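Local structure of predicted component of a thermophile-specific DNA repair system, contains a RAMP domain (Methanopyrus kandleri, 4N0L) at residues Asn36-Asp41 against Pro47-Ser52; Phe224-Val229 against Phe270-Leu275. The protein probably binds CRISPR RNA as the Csm3 component of a type III-A antiviral defence system and may act as an endonuclease. All blocks are in the same frame, centred on the assembly; numbering follows the deposited sequence. Where two conformers were deposited one is given.

Contact 1 is a short beta hairpin, residues 36-41 against 47-52, whose second strand leads through Val49 and Pro50 into helix 51-69. Contact 2, Phe224-Val229 against Phe270-Leu275, lies within the five-strand antiparallel sheet of the RRM-like core. Both segments of contact 1 precede those of contact 2 in sequence, and the contacts are about 16 Å apart between centres. Nevertheless they meet through one aromatic ring. CE2 of Phe224 packs at 3.4 Å from the backbone O of Pro47, and the same CE2 is 3.9 Å from CA of Tyr48. Both are structural contacts, hairpin pairing and packing across the sheet, away from the zinc site formed by His86, Cys88, Cys115 and Cys118.

Contact 1. Residues Asn36-Asp41 against Pro47-Ser52; sequences NPVIRD and PYVPGS
Ile39 and Tyr48 form the antiparallel hydrogen-bonded pair of a two-strand beta hairpin, and Arg40 with Pro47 makes the adjoining non-hydrogen-bonded pair. The bond from Ile39 N to Tyr48 O measures 3.1 Å and is nearly straight, 170° at the hydrogen. Its return partner, Tyr48 N to Ile39 O, is 2.9 Å long. Pairing is brief: the end-to-end directions of the touching parts differ by 115°. Before the strand, Asn36 OD1 accepts from Val38 N in an Asx turn, the donor lying above the carbonyl plane of the amide.

Ile39 and Tyr48 share one face of the hairpin and run side by side. In Tyr48, CG sits between the backbone N and the carbonyl carbon (chi1 81°), and Ile39 CG1 takes the equivalent position, which brings Ile39 CG1 to 3.7 Å from Tyr48 CE2. From there Ile39 CD1 reaches CG of Pro50, also at 3.7 Å. Pro50 CD lies 4.1 Å above one face of the Tyr48 ring, displaced toward its rim, while Asp41 CB comes within 3.6 Å of Tyr48 CD2. On the opposite side of the hairpin from Tyr48, Val38 and Pro47 lie side by side, Val38 CG1 4.1 Å from Pro47 CB.

The polar ends turn toward the hairpin loop: Asp41 bonds Ser44 through OD1 and Val43 N through OD2, and Arg40 NH1 bonds Gly45 O.

Around the hairpin, the Tyr48 ring stacks with His178, and Val38 and Pro47 both rest on Val218 of strand 217-218. Pro50 is the N-cap residue of helix 51-69; Gly51 N bonds Asp176 OD1, and Val49 packs on Leu54 within that helix.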
loop_
_atom_site.group_PDB
_atom_site.type_symbol
_atom_site.label_atom_id
_atom_site.label_comp_id
_atom_site.label_asym_id
_atom_site.label_seq_id
_atom_site.Cartn_x
_atom_site.Cartn_y
_atom_site.Cartn_z
ATOM N N ASN A 36 -7.495 -0.571 -15.523
ATOM C CA ASN A 36 -8.305 -1.483 -14.713
ATOM C C ASN A 36 -7.494 -2.672 -14.204
ATOM O O ASN A 36 -7.101 -3.539 -14.983
ATOM C CB ASN A 36 -9.518 -1.979 -15.508
ATOM C CG ASN A 36 -10.379 -2.953 -14.717
ATOM O OD1 ASN A 36 -10.393 -2.933 -13.485
ATOM N ND2 ASN A 36 -11.112 -3.808 -15.427
ATOM N N PRO A 37 -7.252 -2.718 -12.884
ATOM C CA PRO A 37 -6.421 -3.749 -12.254
ATOM C C PRO A 37 -7.111 -5.107 -12.161
ATOM O O PRO A 37 -6.437 -6.125 -11.989
ATOM C CB PRO A 37 -6.169 -3.180 -10.857
ATOM C CG PRO A 37 -7.384 -2.363 -10.577
ATOM C CD PRO A 37 -7.779 -1.757 -11.897
ATOM N N VAL A 38 -8.436 -5.121 -12.278
ATOM C CA VAL A 38 -9.186 -6.370 -12.229
ATOM C C VAL A 38 -8.956 -7.153 -13.514
ATOM O O VAL A 38 -9.373 -6.734 -14.592
ATOM C CB VAL A 38 -10.694 -6.127 -12.035
ATOM C CG1 VAL A 38 -11.447 -7.449 -12.040
ATOM C CG2 VAL A 38 -10.945 -5.372 -10.740
ATOM N N ILE A 39 -8.280 -8.290 -13.397
ATOM C CA ILE A 39 -7.916 -9.080 -14.568
ATOM C C ILE A 39 -8.246 -10.556 -14.386
ATOM O O ILE A 39 -8.537 -11.007 -13.279
ATOM C CB ILE A 39 -6.412 -8.941 -14.898
ATOM C CG1 ILE A 39 -5.560 -9.460 -13.738
ATOM C CG2 ILE A 39 -6.056 -7.494 -15.203
ATOM C CD1 ILE A 39 -4.085 -9.576 -14.072
ATOM N N ARG A 40 -8.205 -11.299 -15.487
ATOM C CA ARG A 40 -8.486 -12.729 -15.468
ATOM C C ARG A 40 -7.275 -13.526 -14.998
ATOM O O ARG A 40 -6.152 -13.288 -15.444
ATOM C CB ARG A 40 -8.912 -13.207 -16.858
ATOM C CG ARG A 40 -9.479 -14.616 -16.889
ATOM C CD ARG A 40 -10.899 -14.670 -16.363
ATOM N NE ARG A 40 -11.865 -14.175 -17.339
ATOM C CZ ARG A 40 -13.171 -14.412 -17.283
ATOM N NH1 ARG A 40 -13.676 -15.147 -16.301
ATOM N NH2 ARG A 40 -13.976 -13.919 -18.216
ATOM N N ASP A 41 -7.511 -14.468 -14.092
ATOM C CA ASP A 41 -6.456 -15.355 -13.620
ATOM C C ASP A 41 -6.361 -16.569 -14.537
ATOM O O ASP A 41 -7.316 -17.336 -14.653
ATOM C CB ASP A 41 -6.719 -15.794 -12.180
ATOM C CG ASP A 41 -5.676 -16.768 -11.664
ATOM O OD1 ASP A 41 -5.908 -17.377 -10.598
ATOM O OD2 ASP A 41 -4.634 -16.938 -12.331
ATOM N N PRO A 47 -11.698 -13.721 -12.177
ATOM C CA PRO A 47 -11.072 -12.406 -12.035
ATOM C C PRO A 47 -10.447 -12.233 -10.660
ATOM O O PRO A 47 -10.910 -12.838 -9.693
ATOM C CB PRO A 47 -12.241 -11.440 -12.234
ATOM C CG PRO A 47 -13.430 -12.218 -11.793
ATOM C CD PRO A 47 -13.164 -13.615 -12.275
ATOM N N TYR A 48 -9.402 -11.419 -10.578
ATOM C CA TYR A 48 -8.745 -11.167 -9.305
ATOM C C TYR A 48 -7.967 -9.865 -9.378
ATOM O O TYR A 48 -7.820 -9.281 -10.451
ATOM C CB TYR A 48 -7.822 -12.334 -8.930
ATOM C CG TYR A 48 -6.468 -12.326 -9.611
ATOM C CD1 TYR A 48 -5.302 -12.201 -8.868
ATOM C CD2 TYR A 48 -6.356 -12.443 -10.991
ATOM C CE1 TYR A 48 -4.061 -12.194 -9.476
ATOM C CE2 TYR A 48 -5.115 -12.436 -11.611
ATOM C CZ TYR A 48 -3.972 -12.312 -10.846
ATOM O OH TYR A 48 -2.735 -12.301 -11.448
ATOM N N VAL A 49 -7.490 -9.398 -8.231
ATOM C CA VAL A 49 -6.673 -8.193 -8.193
ATOM C C VAL A 49 -5.274 -8.534 -7.696
ATOM O O VAL A 49 -5.097 -8.882 -6.527
ATOM C CB VAL A 49 -7.287 -7.114 -7.292
ATOM C CG1 VAL A 49 -6.493 -5.823 -7.409
ATOM C CG2 VAL A 49 -8.745 -6.880 -7.665
ATOM N N PRO A 50 -4.278 -8.453 -8.592
ATOM C CA PRO A 50 -2.880 -8.720 -8.237
ATOM C C PRO A 50 -2.396 -7.819 -7.107
ATOM O O PRO A 50 -2.775 -6.647 -7.048
ATOM C CB PRO A 50 -2.122 -8.420 -9.534
ATOM C CG PRO A 50 -3.138 -8.591 -10.616
ATOM C CD PRO A 50 -4.443 -8.153 -10.024
ATOM N N GLY A 51 -1.577 -8.369 -6.217
ATOM C CA GLY A 51 -1.038 -7.610 -5.105
ATOM C C GLY A 51 -0.237 -6.406 -5.559
ATOM O O GLY A 51 -0.321 -5.332 -4.960
ATOM N N SER A 52 0.538 -6.585 -6.624
ATOM C CA SER A 52 1.369 -5.510 -7.148
ATOM C C SER A 52 0.522 -4.350 -7.669
ATOM O O SER A 52 0.896 -3.188 -7.515
ATOM C CB SER A 52 2.289 -6.033 -8.254
ATOM O OG SER A 52 1.545 -6.649 -9.294
#

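Contact 2. Residues Phe224-Val229 against Phe270-Leu275; sequences FGLEVV and FRIAAL
This is a buried apolar contact between two strands that are not sheet neighbours: Leu226 meets Phe270 and Ile272 across strand 7-16 in the antiparallel sheet of an RRM-like fold. Strands 223-231 and 268-278 flank strand 7-16, each antiparallel to it, and therefore run in the same sense; the link between them includes helix 238-255. No hydrogen bond joins the two segments, as the intervening strand requires, and the closest CA atoms, those of Leu226 and Ile272, are 7.8 Å apart. The backbone of Leu226 is instead hydrogen-bonded to Gly12 of strand 7-16. Gly12 adds no side chain of its own there, consistent with direct contact over the middle strand.

The side chain of Leu226 sets out toward segment 270-275, and with CG anti to the backbone N (chi1 -176°) one methyl, CD2, makes both contacts. The side chains of Leu226 and Phe270 cross at about a right angle.

Phe270 also packs on Leu249 and Val252, and Ile272 on Met246, all in helix 238-255, so both partners of the methyl also pack against that helix. Just beyond Ile272 the strand is interrupted by a classic beta bulge.

The methyl approaches the aromatic ring at its edge, near the ring plane, with Leu226 CD2 3.8 Å from Phe270 CD2. That same Leu226 CD2 meets Ile272 CG1 at 4.1 Å, so a single carbon makes the contacts with both Phe270 and Ile272.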
loop_
_atom_site.group_PDB
_atom_site.type_symbol
_atom_site.label_atom_id
_atom_site.label_comp_id
_atom_site.label_asym_id
_atom_site.label_seq_id
_atom_site.Cartn_x
_atom_site.Cartn_y
_atom_site.Cartn_z
ATOM N N PHE A 224 -13.029 -10.038 -2.392
ATOM C CA PHE A 224 -11.725 -10.626 -2.649
ATOM C C PHE A 224 -10.903 -10.635 -1.370
ATOM O O PHE A 224 -10.918 -9.668 -0.611
ATOM C CB PHE A 224 -11.000 -9.865 -3.765
ATOM C CG PHE A 224 -11.739 -9.866 -5.079
ATOM C CD1 PHE A 224 -12.822 -9.021 -5.290
ATOM C CD2 PHE A 224 -11.358 -10.724 -6.099
ATOM C CE1 PHE A 224 -13.508 -9.030 -6.492
ATOM C CE2 PHE A 224 -12.040 -10.735 -7.307
ATOM C CZ PHE A 224 -13.118 -9.886 -7.502
ATOM N N GLY A 225 -10.222 -11.749 -1.118
ATOM C CA GLY A 225 -9.419 -11.903 0.081
ATOM C C GLY A 225 -8.365 -10.827 0.231
ATOM O O GLY A 225 -7.671 -10.495 -0.728
ATOM N N LEU A 226 -8.263 -10.280 1.429
ATOM C CA LEU A 226 -7.275 -9.267 1.737
ATOM C C LEU A 226 -6.316 -9.754 2.811
ATOM O O LEU A 226 -6.680 -9.917 3.961
ATOM C CB LEU A 226 -7.943 -7.969 2.176
ATOM C CG LEU A 226 -7.001 -6.797 2.426
ATOM C CD1 LEU A 226 -6.321 -6.357 1.142
ATOM C CD2 LEU A 226 -7.745 -5.637 3.052
ATOM N N GLU A 227 -5.088 -10.004 2.422
ATOM C CA GLU A 227 -3.851 -10.012 3.152
ATOM C C GLU A 227 -2.616 -8.932 2.700
ATOM O O GLU A 227 -1.929 -8.755 1.638
ATOM C CB GLU A 227 -3.345 -11.451 3.058
ATOM C CG GLU A 227 -2.357 -11.810 4.158
ATOM C CD GLU A 227 -1.794 -13.209 4.017
ATOM O OE1 GLU A 227 -0.552 -13.355 4.022
ATOM O OE2 GLU A 227 -2.594 -14.164 3.919
ATOM N N VAL A 228 -2.416 -8.158 3.759
ATOM C CA VAL A 228 -1.361 -7.176 3.560
ATOM C C VAL A 228 -0.306 -7.352 4.645
ATOM O O VAL A 228 -0.614 -7.271 5.834
ATOM C CB VAL A 228 -1.908 -5.736 3.591
ATOM C CG1 VAL A 228 -0.818 -4.741 3.230
ATOM C CG2 VAL A 228 -3.091 -5.595 2.644
ATOM N N VAL A 229 0.937 -7.590 4.236
ATOM C CA VAL A 229 2.013 -7.837 5.191
ATOM C C VAL A 229 2.946 -6.635 5.293
ATOM O O VAL A 229 3.537 -6.210 4.301
ATOM C CB VAL A 229 2.845 -9.081 4.806
ATOM C CG1 VAL A 229 3.881 -9.374 5.881
ATOM C CG2 VAL A 229 1.944 -10.288 4.595
ATOM N N PHE A 270 -12.153 -1.661 2.012
ATOM C CA PHE A 270 -11.225 -2.568 2.674
ATOM C C PHE A 270 -11.750 -2.931 4.055
ATOM O O PHE A 270 -11.614 -2.162 5.006
ATOM C CB PHE A 270 -9.830 -1.946 2.774
ATOM C CG PHE A 270 -9.182 -1.704 1.442
ATOM C CD1 PHE A 270 -9.260 -0.463 0.830
ATOM C CD2 PHE A 270 -8.503 -2.727 0.794
ATOM C CE1 PHE A 270 -8.667 -0.242 -0.398
ATOM C CE2 PHE A 270 -7.908 -2.514 -0.436
ATOM C CZ PHE A 270 -7.989 -1.268 -1.035
ATOM N N ARG A 271 -12.336 -4.117 4.165
ATOM C CA ARG A 271 -12.903 -4.563 5.428
ATOM C C ARG A 271 -11.843 -5.354 6.177
ATOM O O ARG A 271 -11.592 -6.520 5.879
ATOM C CB ARG A 271 -14.158 -5.407 5.195
ATOM C CG ARG A 271 -15.321 -4.614 4.617
ATOM C CD ARG A 271 -16.510 -5.498 4.274
ATOM N NE ARG A 271 -17.650 -4.704 3.819
ATOM C CZ ARG A 271 -18.922 -5.014 4.045
ATOM N NH1 ARG A 271 -19.236 -6.116 4.713
ATOM N NH2 ARG A 271 -19.887 -4.223 3.590
ATOM N N ILE A 272 -11.211 -4.700 7.142
ATOM C CA ILE A 272 -10.057 -5.265 7.825
ATOM C C ILE A 272 -10.458 -5.777 9.201
ATOM O O ILE A 272 -10.786 -4.998 10.096
ATOM C CB ILE A 272 -8.927 -4.231 7.953
ATOM C CG1 ILE A 272 -8.525 -3.727 6.565
ATOM C CG2 ILE A 272 -7.738 -4.830 8.683
ATOM C CD1 ILE A 272 -7.621 -2.510 6.583
ATOM N N ALA A 273 -10.434 -7.095 9.358
ATOM C CA ALA A 273 -10.944 -7.735 10.563
ATOM C C ALA A 273 -9.921 -7.760 11.694
ATOM O O ALA A 273 -10.290 -7.718 12.870
ATOM C CB ALA A 273 -11.401 -9.149 10.243
ATOM N N ALA A 274 -8.639 -7.813 11.349
ATOM C CA ALA A 274 -7.606 -7.940 12.369
ATOM C C ALA A 274 -6.221 -7.509 11.903
ATOM O O ALA A 274 -5.888 -7.598 10.719
ATOM C CB ALA A 274 -7.552 -9.375 12.871
ATOM N N LEU A 275 -5.424 -7.031 12.855
ATOM C CA LEU A 275 -3.993 -6.830 12.647
ATOM C C LEU A 275 -3.234 -7.926 13.385
ATOM O O LEU A 275 -3.312 -8.024 14.610
ATOM C CB LEU A 275 -3.549 -5.450 13.137
ATOM C CG LEU A 275 -3.638 -4.243 12.198
ATOM C CD1 LEU A 275 -4.900 -4.268 11.344
ATOM C CD2 LEU A 275 -3.561 -2.956 13.001
#